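Local coordinates for Glyco_hydro_cc domain-containing protein (Cryptococcus neoformans, PDB 6UBC) that probably binds beta-1,3-glucan-type oligosaccharides as a GH128 (subgroup VII) member built on a glycoside-hydrolase catalytic core, at residues A265-I270 with Q304-I309; W221-A227 with A236-M241; G201-G205 with F400-V406; W336-H342 with K364-E370. One frame throughout, in Å; residues are numbered along the deposited sequence.

Interaction 1: A265-I270 with Q304-I309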
# COMPACT_ATOMS: atom_id res chain seq x y z
N ALA A 265 -16.07 1.06 -12.77
CA ALA A 265 -15.14 -0.01 -12.38
C ALA A 265 -13.76 0.60 -12.09
O ALA A 265 -13.11 1.20 -12.94
CB ALA A 265 -15.09 -1.05 -13.45
N PRO A 266 -13.22 0.42 -10.87
CA PRO A 266 -11.83 0.80 -10.63
C PRO A 266 -10.84 0.12 -11.59
O PRO A 266 -11.11 -1.02 -12.02
CB PRO A 266 -11.62 0.22 -9.23
CG PRO A 266 -12.93 0.32 -8.61
CD PRO A 266 -13.88 -0.16 -9.70
N GLN A 267 -9.74 0.78 -11.93
CA GLN A 267 -8.55 0.07 -12.50
C GLN A 267 -7.88 -0.81 -11.44
O GLN A 267 -7.55 -1.95 -11.76
CB GLN A 267 -7.52 1.00 -13.09
CG GLN A 267 -7.88 1.58 -14.48
CD GLN A 267 -6.64 2.18 -15.08
OE1 GLN A 267 -6.04 1.61 -15.98
NE2 GLN A 267 -6.14 3.25 -14.46
N TYR A 268 -7.78 -0.34 -10.19
CA TYR A 268 -7.08 -1.02 -9.07
C TYR A 268 -7.90 -0.89 -7.78
O TYR A 268 -8.41 0.20 -7.48
CB TYR A 268 -5.73 -0.34 -8.80
CG TYR A 268 -4.85 -0.20 -10.02
CD1 TYR A 268 -4.02 -1.24 -10.42
CD2 TYR A 268 -4.96 0.89 -10.86
CE1 TYR A 268 -3.26 -1.15 -11.58
CE2 TYR A 268 -4.18 1.00 -12.00
CZ TYR A 268 -3.34 -0.03 -12.38
OH TYR A 268 -2.61 0.10 -13.55
N ILE A 269 -7.94 -1.97 -6.99
CA ILE A 269 -8.59 -1.93 -5.65
C ILE A 269 -7.60 -2.46 -4.63
O ILE A 269 -7.18 -3.64 -4.79
CB ILE A 269 -9.85 -2.75 -5.63
CG1 ILE A 269 -10.89 -2.24 -6.62
CG2 ILE A 269 -10.40 -2.73 -4.23
CD1 ILE A 269 -11.94 -3.27 -6.96
N ILE A 270 -7.20 -1.61 -3.69
CA ILE A 270 -6.45 -2.08 -2.49
C ILE A 270 -7.43 -2.57 -1.42
O ILE A 270 -8.42 -1.88 -1.10
CB ILE A 270 -5.54 -0.98 -2.00
CG1 ILE A 270 -4.50 -0.64 -3.06
CG2 ILE A 270 -4.95 -1.37 -0.61
CD1 ILE A 270 -3.66 0.58 -2.70
N GLN A 304 -15.19 -6.91 -14.02
CA GLN A 304 -15.22 -5.67 -14.79
C GLN A 304 -13.79 -5.24 -15.10
O GLN A 304 -13.65 -4.15 -15.56
CB GLN A 304 -16.04 -4.65 -14.01
CG GLN A 304 -17.27 -5.28 -13.37
CD GLN A 304 -18.33 -5.53 -14.41
OE1 GLN A 304 -18.58 -4.67 -15.24
NE2 GLN A 304 -18.91 -6.72 -14.41
N GLY A 305 -12.77 -6.05 -14.84
CA GLY A 305 -11.43 -5.62 -15.21
C GLY A 305 -10.59 -5.09 -14.05
O GLY A 305 -9.38 -4.81 -14.29
N SER A 306 -11.14 -4.98 -12.84
CA SER A 306 -10.39 -4.36 -11.70
C SER A 306 -9.25 -5.31 -11.32
O SER A 306 -9.48 -6.55 -11.29
CB SER A 306 -11.28 -4.06 -10.55
OG SER A 306 -12.28 -3.14 -10.95
N ILE A 307 -8.06 -4.77 -11.11
CA ILE A 307 -6.92 -5.52 -10.52
C ILE A 307 -7.10 -5.54 -8.98
O ILE A 307 -7.26 -4.42 -8.39
CB ILE A 307 -5.58 -4.91 -10.95
CG1 ILE A 307 -5.31 -5.14 -12.43
CG2 ILE A 307 -4.45 -5.46 -10.14
CD1 ILE A 307 -4.29 -4.18 -12.99
N LEU A 308 -7.07 -6.73 -8.35
CA LEU A 308 -7.31 -6.88 -6.90
C LEU A 308 -5.99 -6.99 -6.14
O LEU A 308 -5.16 -7.86 -6.42
CB LEU A 308 -8.15 -8.09 -6.61
CG LEU A 308 -9.49 -8.12 -7.35
CD1 LEU A 308 -10.31 -9.23 -6.76
CD2 LEU A 308 -10.20 -6.78 -7.25
N ILE A 309 -5.81 -6.06 -5.21
CA ILE A 309 -4.62 -6.02 -4.34
C ILE A 309 -5.08 -6.49 -2.94
O ILE A 309 -6.06 -6.01 -2.42
CB ILE A 309 -4.01 -4.63 -4.36
CG1 ILE A 309 -3.52 -4.34 -5.79
CG2 ILE A 309 -2.91 -4.46 -3.35
CD1 ILE A 309 -4.10 -3.05 -6.35
O HOH W 1 -11.57 -1.62 -14.98
O HOH W 2 -7.68 -2.60 -14.51
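This is a buried parallel strand pairing, Tyr268-Ile270 beside Ile307-Ile309, in the wall of a (β/α)8 barrel. With helix 287-298 between them in sequence, the two strands form a beta-alpha-beta unit. Their axes diverge by only 16°. Ile269 fixes the register with both of its backbone polar atoms: its N gives a hydrogen bond to Ile307 O (2.9 Å), and its O receives one from Ile309 N (2.8 Å). One step earlier Ile307 N reaches Gln267 O at 2.9 Å, almost straight at 176°.

On the barrel-interior face, Tyr268 and Ile307 lie side by side, the methyl Ile307 CD1 coming within 3.5 Å of Tyr268 CE1. Ile309 CD1 sits at the edge of the same ring, whose hydroxyl bonds to Ser196 O. Ile269 and Leu308 occupy the other face, their CD1 and CD2 ends 3.9 Å apart, and both pack on Ile298 of helix 287-298.

Before the strands begin, water joins Gln267 O to Gly305 O. There a side chain takes over from the ladder: Ser306 OG, turned beside its own backbone N, donates to Pro266 O at 2.6 Å, 25° out of the carbonyl plane.

Interaction 2: W221-A227 with A236-M241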
# COMPACT_ATOMS: atom_id res chain seq x y z
N TRP A 221 0.88 6.27 -9.81
CA TRP A 221 -0.36 5.92 -9.09
C TRP A 221 -0.37 6.57 -7.73
O TRP A 221 0.73 7.01 -7.23
CB TRP A 221 -0.50 4.41 -8.96
CG TRP A 221 0.55 3.73 -8.13
CD1 TRP A 221 1.87 3.56 -8.47
CD2 TRP A 221 0.45 3.28 -6.77
NE1 TRP A 221 2.58 2.97 -7.46
CE2 TRP A 221 1.71 2.73 -6.42
CE3 TRP A 221 -0.58 3.24 -5.84
CZ2 TRP A 221 1.95 2.18 -5.16
CZ3 TRP A 221 -0.35 2.63 -4.62
CH2 TRP A 221 0.90 2.11 -4.30
N TYR A 222 -1.57 6.61 -7.16
CA TYR A 222 -1.78 7.20 -5.84
C TYR A 222 -3.07 6.71 -5.23
O TYR A 222 -4.01 6.29 -5.91
CB TYR A 222 -1.81 8.72 -5.99
CG TYR A 222 -2.82 9.24 -7.00
CD1 TYR A 222 -2.48 9.46 -8.33
CD2 TYR A 222 -4.08 9.58 -6.59
CE1 TYR A 222 -3.43 9.95 -9.22
CE2 TYR A 222 -5.04 10.06 -7.45
CZ TYR A 222 -4.71 10.25 -8.79
OH TYR A 222 -5.65 10.75 -9.67
N TYR A 223 -3.12 6.81 -3.92
CA TYR A 223 -4.34 6.48 -3.14
C TYR A 223 -4.26 7.23 -1.82
O TYR A 223 -3.12 7.64 -1.41
CB TYR A 223 -4.44 4.98 -2.93
CG TYR A 223 -3.58 4.41 -1.81
CD1 TYR A 223 -2.19 4.34 -1.89
CD2 TYR A 223 -4.16 3.87 -0.68
CE1 TYR A 223 -1.42 3.81 -0.87
CE2 TYR A 223 -3.41 3.26 0.31
CZ TYR A 223 -2.03 3.26 0.24
OH TYR A 223 -1.26 2.68 1.23
N ASP A 224 -5.41 7.32 -1.15
CA ASP A 224 -5.52 8.16 0.07
C ASP A 224 -6.37 7.46 1.14
O ASP A 224 -6.92 8.18 2.01
CB ASP A 224 -6.03 9.56 -0.29
CG ASP A 224 -7.48 9.57 -0.71
OD1 ASP A 224 -8.08 8.49 -0.85
OD2 ASP A 224 -8.01 10.68 -0.90
N TRP A 225 -6.53 6.15 1.01
CA TRP A 225 -7.26 5.26 1.94
C TRP A 225 -8.77 5.42 1.79
O TRP A 225 -9.48 4.60 2.37
CB TRP A 225 -6.84 5.45 3.39
CG TRP A 225 -5.39 5.14 3.63
CD1 TRP A 225 -4.84 3.92 3.70
CD2 TRP A 225 -4.30 6.08 3.77
NE1 TRP A 225 -3.49 3.99 3.92
CE2 TRP A 225 -3.13 5.30 3.95
CE3 TRP A 225 -4.21 7.47 3.81
CZ2 TRP A 225 -1.89 5.87 4.13
CZ3 TRP A 225 -2.97 8.05 4.01
CH2 TRP A 225 -1.82 7.25 4.15
N ASN A 226 -9.24 6.38 0.99
CA ASN A 226 -10.70 6.53 0.73
C ASN A 226 -11.14 5.58 -0.40
O ASN A 226 -10.28 5.04 -1.20
CB ASN A 226 -11.05 7.99 0.40
CG ASN A 226 -10.75 8.91 1.56
OD1 ASN A 226 -11.04 8.53 2.70
ND2 ASN A 226 -10.14 10.06 1.28
N ALA A 227 -12.45 5.43 -0.58
CA ALA A 227 -13.01 4.58 -1.65
C ALA A 227 -12.46 5.04 -3.00
O ALA A 227 -12.03 4.16 -3.83
CB ALA A 227 -14.55 4.59 -1.58
N ALA A 236 -0.82 9.87 -13.75
CA ALA A 236 -0.83 8.81 -12.73
C ALA A 236 -2.25 8.24 -12.60
O ALA A 236 -3.22 8.95 -12.85
CB ALA A 236 -0.35 9.39 -11.42
N SER A 237 -2.39 7.00 -12.14
CA SER A 237 -3.73 6.36 -11.96
C SER A 237 -4.19 6.47 -10.49
O SER A 237 -3.43 6.05 -9.59
CB SER A 237 -3.66 4.95 -12.39
OG SER A 237 -3.23 4.87 -13.75
N ALA A 238 -5.41 6.97 -10.27
CA ALA A 238 -6.12 6.85 -8.98
C ALA A 238 -6.33 5.38 -8.67
O ALA A 238 -6.86 4.65 -9.54
CB ALA A 238 -7.45 7.54 -9.04
N VAL A 239 -6.03 4.97 -7.44
CA VAL A 239 -6.27 3.59 -7.00
C VAL A 239 -7.36 3.64 -5.94
O VAL A 239 -7.28 4.44 -5.00
CB VAL A 239 -4.96 3.02 -6.44
CG1 VAL A 239 -5.16 1.70 -5.74
CG2 VAL A 239 -3.90 2.94 -7.52
N ASN A 240 -8.39 2.81 -6.10
CA ASN A 240 -9.52 2.76 -5.16
C ASN A 240 -9.15 1.84 -4.00
O ASN A 240 -8.22 0.99 -4.09
CB ASN A 240 -10.81 2.30 -5.85
CG ASN A 240 -11.26 3.20 -6.97
OD1 ASN A 240 -10.75 3.06 -8.08
ND2 ASN A 240 -12.16 4.14 -6.72
N MET A 241 -9.86 1.97 -2.90
CA MET A 241 -9.55 1.15 -1.71
C MET A 241 -10.78 0.93 -0.85
O MET A 241 -11.64 1.82 -0.79
CB MET A 241 -8.50 1.86 -0.85
CG MET A 241 -8.17 1.15 0.42
SD MET A 241 -6.54 1.64 1.03
CE MET A 241 -6.50 0.69 2.57
O HOH W 3 -5.57 10.71 -12.48
O HOH W 4 -7.73 5.43 -2.24
O HOH W 5 -11.70 2.91 1.80
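Tyr222 lays one face of its ring over the backbone of Ala238, a CH-pi contact with Ala238 CA 3.9 Å from the ring centroid and 21° off the normal. The contact belongs to a parallel pairing of strands 221-223 and 237-241 in the (β/α)8 barrel wall, and the eight residues linking the two segments contain no helix. The ring folds over its neighbour because CG takes the crowded position between backbone N and carbonyl carbon (chi1 54°). Ala236 CB meets the ring edge at CD1, 3.8 Å away, and a water joins Tyr222 OH to Ala236 O.

The ladder is short: Tyr222 N bonds to Ser237 O (3.1 Å), and Tyr222 O accepts from Val239 N (2.9 Å). On the opposite side of the strand from Tyr222, Trp221 crosses Val239, with CE3 3.7 Å from CG2. Trp221 NE1 bonds to Lys203 O.

Farther along, Met241 is extended, its CG anti to the backbone N (chi1 177°), which carries the sulfur to two aromatic rings. SD lies at the edge of the Tyr223 ring, 3.6 Å from CE2, a Met-aromatic contact, and meets the Trp225 five-membered ring obliquely as a second one. CE packs at the indole edge, 3.8 Å from Trp225 CD1. Tyr223 OH bonds to Thr369 O and Trp225 NE1 to Glu370 OE2.

In the loop that follows strand 221-223, Asp224 OD1 accepts from Asn226 N, an Asx turn. Beyond it Ala227 O takes two donors, Asn240 ND2 (2.9 Å) and Met241 N, from opposite faces of its carbonyl plane.

Interaction 3: G201-G205 with F400-V406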
# COMPACT_ATOMS: atom_id res chain seq x y z
N GLY A 201 3.63 2.33 -16.12
CA GLY A 201 5.06 1.96 -16.20
C GLY A 201 5.94 2.72 -15.23
O GLY A 201 7.16 2.79 -15.45
N ILE A 202 5.37 3.19 -14.12
CA ILE A 202 6.15 3.90 -13.06
C ILE A 202 5.84 3.19 -11.73
O ILE A 202 4.70 3.27 -11.29
CB ILE A 202 5.78 5.39 -12.99
CG1 ILE A 202 5.94 6.11 -14.35
CG2 ILE A 202 6.60 6.09 -11.90
CD1 ILE A 202 5.40 7.49 -14.37
N LYS A 203 6.82 2.52 -11.16
CA LYS A 203 6.54 1.77 -9.91
C LYS A 203 6.15 2.76 -8.82
O LYS A 203 5.36 2.39 -7.94
CB LYS A 203 7.78 1.01 -9.45
CG LYS A 203 8.15 -0.20 -10.31
CD LYS A 203 9.24 -1.03 -9.69
CE LYS A 203 9.74 -2.15 -10.57
NZ LYS A 203 10.59 -3.11 -9.84
N ALA A 204 6.80 3.91 -8.78
CA ALA A 204 6.69 4.78 -7.59
C ALA A 204 5.29 5.35 -7.51
O ALA A 204 4.74 5.85 -8.52
CB ALA A 204 7.74 5.90 -7.68
N GLY A 205 4.73 5.37 -6.31
CA GLY A 205 3.47 6.03 -6.04
C GLY A 205 3.51 6.79 -4.72
O GLY A 205 4.58 6.89 -4.09
N PHE A 400 13.67 -1.44 -4.64
CA PHE A 400 12.35 -1.72 -5.25
C PHE A 400 12.47 -1.64 -6.79
O PHE A 400 11.93 -2.52 -7.46
CB PHE A 400 11.29 -0.74 -4.76
CG PHE A 400 10.84 -0.90 -3.34
CD1 PHE A 400 10.88 -2.10 -2.66
CD2 PHE A 400 10.39 0.20 -2.64
CE1 PHE A 400 10.37 -2.22 -1.38
CE2 PHE A 400 9.93 0.10 -1.35
CZ PHE A 400 9.86 -1.11 -0.72
N GLU A 401 13.13 -0.61 -7.30
CA GLU A 401 13.23 -0.45 -8.78
C GLU A 401 13.93 -1.70 -9.36
O GLU A 401 13.54 -2.19 -10.44
CB GLU A 401 13.92 0.87 -9.10
CG GLU A 401 13.06 2.07 -8.83
CD GLU A 401 11.80 2.21 -9.67
OE1 GLU A 401 11.65 1.48 -10.71
OE2 GLU A 401 10.93 3.07 -9.30
N SER A 402 14.91 -2.25 -8.66
CA SER A 402 15.73 -3.34 -9.25
C SER A 402 15.05 -4.69 -9.02
O SER A 402 15.42 -5.68 -9.65
CB SER A 402 17.13 -3.26 -8.72
OG SER A 402 17.11 -3.72 -7.40
N ASP A 403 14.02 -4.74 -8.17
CA ASP A 403 13.44 -6.03 -7.75
C ASP A 403 12.24 -6.31 -8.64
O ASP A 403 11.15 -5.71 -8.46
CB ASP A 403 13.09 -6.06 -6.27
CG ASP A 403 12.78 -7.45 -5.74
OD1 ASP A 403 12.36 -8.33 -6.55
OD2 ASP A 403 12.93 -7.63 -4.50
N ASP A 404 12.37 -7.30 -9.51
CA ASP A 404 11.27 -7.65 -10.43
C ASP A 404 10.05 -8.19 -9.69
O ASP A 404 8.98 -8.25 -10.33
CB ASP A 404 11.73 -8.73 -11.42
CG ASP A 404 12.60 -8.11 -12.52
OD1 ASP A 404 12.87 -6.85 -12.47
OD2 ASP A 404 12.97 -8.87 -13.47
N ARG A 405 10.17 -8.63 -8.43
CA ARG A 405 8.96 -9.07 -7.69
C ARG A 405 8.09 -7.86 -7.29
O ARG A 405 6.89 -8.08 -6.99
CB ARG A 405 9.35 -9.85 -6.44
CG ARG A 405 10.03 -11.20 -6.70
CD ARG A 405 10.82 -11.80 -5.54
NE ARG A 405 11.82 -10.89 -4.98
CZ ARG A 405 12.48 -11.09 -3.85
NH1 ARG A 405 12.30 -12.21 -3.17
NH2 ARG A 405 13.33 -10.19 -3.39
N VAL A 406 8.67 -6.67 -7.18
CA VAL A 406 7.91 -5.48 -6.68
C VAL A 406 7.42 -4.71 -7.90
O VAL A 406 8.26 -4.15 -8.64
CB VAL A 406 8.79 -4.64 -5.75
CG1 VAL A 406 8.09 -3.32 -5.40
CG2 VAL A 406 9.15 -5.44 -4.50
O HOH W 6 11.63 -4.51 -12.24
O HOH W 7 9.59 2.00 -12.56
O HOH W 8 9.03 4.65 -10.47
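Direct hydrogen bonds from one ammonium group to main-chain oxygens carry this contact. Lys203, extended beyond CG, delivers NZ to the end of helix 386-402, where it bonds to Phe400 O (2.8 Å) and to Val406 O (2.8 Å). Glu401 O, at 3.1 Å from NZ, is the poorest placed acceptor, NZ standing 60° above its carbonyl plane. Phe400 O also accepts from Asp403 N. A positive charge at this carboxyl end would probably be favoured by the helix dipole.

Packing along the chains comes second. Lys203 and Glu401 run antiparallel alongside one another, bringing Lys203 CD within 3.6 Å of Glu401 OE1. The charged ends stay apart, NZ to OE1 being 4.8 Å, too far for a salt bridge.

Water completes the link. One molecule connects Lys203 N with Glu401 OE1, another Ala204 N with Glu401 OE2, which also bonds to Tyr409 OH; a third joins Lys203 NZ to Asp404 OD1. The three protons of NZ are thus shared among this water, Phe400 O, Val406 O and Glu401 O.

Within 400-406 Arg405 grips Asp403 side-on in a salt bridge, NE to OD1 at 3.1 Å and NH2 to OD2 at 2.8 Å; its NH1 also bridges to Asp356. Asp403 OD1 also accepts from Arg405 N, an Asx turn within the type I turn Asp403-Val406.

That turn leads into strand 406-411, the parallel neighbour of strand 204-207. Lys203 thus ties the two together where the first and eighth strands meet, the closure characteristic of a (β/α)8 barrel.

Interaction 4: W336-H342 with K364-E370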
# COMPACT_ATOMS: atom_id res chain seq x y z
N TRP A 336 -6.58 -12.76 -4.78
CA TRP A 336 -6.06 -11.47 -5.22
C TRP A 336 -5.11 -11.67 -6.41
O TRP A 336 -4.60 -12.82 -6.60
CB TRP A 336 -5.37 -10.75 -4.07
CG TRP A 336 -4.22 -11.49 -3.46
CD1 TRP A 336 -2.92 -11.39 -3.85
CD2 TRP A 336 -4.23 -12.27 -2.27
NE1 TRP A 336 -2.13 -12.09 -3.01
CE2 TRP A 336 -2.90 -12.62 -2.00
CE3 TRP A 336 -5.21 -12.67 -1.38
CZ2 TRP A 336 -2.56 -13.41 -0.92
CZ3 TRP A 336 -4.86 -13.47 -0.31
CH2 TRP A 336 -3.55 -13.85 -0.10
N ASP A 337 -4.85 -10.57 -7.13
CA ASP A 337 -3.86 -10.56 -8.23
C ASP A 337 -2.47 -10.20 -7.69
O ASP A 337 -1.48 -10.72 -8.19
CB ASP A 337 -4.31 -9.59 -9.31
CG ASP A 337 -5.64 -9.93 -9.89
OD1 ASP A 337 -5.75 -11.03 -10.35
OD2 ASP A 337 -6.53 -9.09 -9.90
N ILE A 338 -2.45 -9.26 -6.74
CA ILE A 338 -1.23 -8.57 -6.24
C ILE A 338 -1.19 -8.65 -4.70
O ILE A 338 -2.18 -8.29 -4.09
CB ILE A 338 -1.14 -7.14 -6.79
CG1 ILE A 338 -0.93 -7.17 -8.31
CG2 ILE A 338 -0.06 -6.35 -6.07
CD1 ILE A 338 -1.02 -5.83 -8.92
N THR A 339 -0.09 -9.15 -4.16
CA THR A 339 0.13 -9.31 -2.71
C THR A 339 0.57 -7.93 -2.20
O THR A 339 1.49 -7.33 -2.75
CB THR A 339 1.14 -10.39 -2.36
OG1 THR A 339 0.77 -11.58 -3.06
CG2 THR A 339 1.18 -10.65 -0.87
N ASN A 340 -0.13 -7.46 -1.17
CA ASN A 340 0.02 -6.12 -0.59
C ASN A 340 0.94 -6.20 0.61
O ASN A 340 0.54 -6.90 1.59
CB ASN A 340 -1.36 -5.63 -0.15
CG ASN A 340 -1.40 -4.21 0.37
OD1 ASN A 340 -0.35 -3.61 0.59
ND2 ASN A 340 -2.62 -3.69 0.60
N LEU A 341 2.04 -5.46 0.62
CA LEU A 341 2.93 -5.39 1.78
C LEU A 341 2.92 -3.98 2.38
O LEU A 341 2.88 -2.96 1.63
CB LEU A 341 4.38 -5.71 1.37
CG LEU A 341 4.74 -7.20 1.34
CD1 LEU A 341 3.82 -7.98 0.44
CD2 LEU A 341 6.23 -7.39 0.94
N HIS A 342 3.12 -3.96 3.70
CA HIS A 342 3.53 -2.78 4.49
C HIS A 342 4.91 -3.14 5.00
O HIS A 342 5.06 -4.17 5.69
CB HIS A 342 2.51 -2.53 5.63
CG HIS A 342 1.29 -1.86 5.11
ND1 HIS A 342 0.29 -1.45 5.95
CD2 HIS A 342 0.93 -1.57 3.86
CE1 HIS A 342 -0.66 -0.96 5.19
NE2 HIS A 342 -0.32 -1.01 3.88
N LYS A 364 2.97 -14.35 -6.23
CA LYS A 364 2.33 -13.26 -6.99
C LYS A 364 3.12 -11.95 -6.88
O LYS A 364 3.90 -11.69 -5.94
CB LYS A 364 0.89 -13.05 -6.52
CG LYS A 364 0.01 -14.26 -6.79
CD LYS A 364 -1.37 -14.10 -6.33
CE LYS A 364 -2.14 -15.36 -6.57
NZ LYS A 364 -3.50 -15.28 -5.99
N PRO A 365 2.96 -11.09 -7.89
CA PRO A 365 3.57 -9.79 -7.88
C PRO A 365 3.15 -9.02 -6.64
O PRO A 365 2.04 -9.22 -6.15
CB PRO A 365 3.07 -9.08 -9.16
CG PRO A 365 2.51 -10.18 -10.03
CD PRO A 365 2.20 -11.37 -9.13
N ILE A 366 4.02 -8.11 -6.21
CA ILE A 366 3.87 -7.37 -4.93
C ILE A 366 3.66 -5.88 -5.18
O ILE A 366 4.35 -5.30 -6.05
CB ILE A 366 5.08 -7.64 -4.04
CG1 ILE A 366 4.94 -9.03 -3.42
CG2 ILE A 366 5.29 -6.56 -2.97
CD1 ILE A 366 6.22 -9.58 -2.88
N TRP A 367 2.80 -5.28 -4.38
CA TRP A 367 2.73 -3.83 -4.23
C TRP A 367 3.08 -3.52 -2.79
O TRP A 367 2.50 -4.13 -1.87
CB TRP A 367 1.35 -3.26 -4.58
CG TRP A 367 1.06 -3.02 -6.02
CD1 TRP A 367 1.65 -3.58 -7.12
CD2 TRP A 367 0.11 -2.08 -6.50
NE1 TRP A 367 1.09 -3.09 -8.25
CE2 TRP A 367 0.14 -2.15 -7.91
CE3 TRP A 367 -0.78 -1.20 -5.87
CZ2 TRP A 367 -0.73 -1.42 -8.71
CZ3 TRP A 367 -1.62 -0.42 -6.66
CH2 TRP A 367 -1.58 -0.53 -8.07
N VAL A 368 4.05 -2.66 -2.59
CA VAL A 368 4.35 -2.12 -1.23
C VAL A 368 3.49 -0.87 -1.09
O VAL A 368 3.94 0.22 -1.50
CB VAL A 368 5.85 -1.88 -1.00
CG1 VAL A 368 6.15 -1.41 0.42
CG2 VAL A 368 6.65 -3.15 -1.23
N THR A 369 2.35 -0.97 -0.43
CA THR A 369 1.40 0.17 -0.43
C THR A 369 1.80 1.19 0.65
O THR A 369 1.33 2.31 0.58
CB THR A 369 -0.06 -0.27 -0.30
OG1 THR A 369 -0.19 -0.92 0.96
CG2 THR A 369 -0.50 -1.13 -1.49
N GLU A 370 2.63 0.80 1.63
CA GLU A 370 3.14 1.73 2.66
C GLU A 370 4.54 1.26 3.00
O GLU A 370 4.70 0.06 3.31
CB GLU A 370 2.30 1.72 3.94
CG GLU A 370 0.92 2.27 3.79
CD GLU A 370 0.02 2.16 4.98
OE1 GLU A 370 0.52 1.84 6.11
OE2 GLU A 370 -1.23 2.38 4.79
O HOH W 9 3.16 -12.80 -3.58
O HOH W 10 -2.46 0.42 2.51
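The His342 ring stacks on the carboxylate of Glu370, planes 18° apart, with Glu370 OE1 3.2 Å from CE1 over one face. His342, Ile338 and Lys364 bury the most surface here, spread along segments 336-342 and 364-370, Lys364 lying before its strand begins. At the edge of the His342 ring, NE2 makes a weak bond to Thr369 OG1 (2.9 Å), which in turn donates in plane to a lone pair of Asn340 OD1 at 2.7 Å. His342 ND1 is held by Glu274.

Ile338 lies across the Trp367 indole. Its CD1 sits over the five-membered ring, 4.0 Å from the centroid, while CG2, anti to the backbone N, presses to 3.4 Å from CD1 of Trp367.

Lys364 stretches back along the other segment, NZ donating to Trp336 O at 2.8 Å. The same nitrogen stands over the Trp336 five-membered ring, 4.5 Å from its centroid and 10° off the normal, a cation-pi contact.

Backbone bonds such as Leu341 N to Trp367 O hold the register until it slips by one at His342, a beta bulge. Strands 339-345 and 366-375, joined through helix 348-362, form a beta-alpha-beta unit of the (β/α)8 barrel.

How the interactions relate
From the N terminus, segment 201-205 opens interaction 3, which waits almost 200 residues for its partner 400-406 and encloses the other three contacts. Within that span interaction 2 closes a short loop first, then interaction 1 and finally interaction 4; these follow in series and none cross. Each meets the next round the barrel wall: Asn240 bonds through its backbone to Tyr268 and Ile270, joining interactions 2 and 1, and Leu308 O receives Asp337 N, joining 1 and 4. Ile366 N to Arg405 O carries the wall on to interaction 3, and the parallel strands 204-207 and 221-223 join interactions 3 and 2, completing the circuit. Across the interior, Trp367 meets both Tyr268 and Trp221.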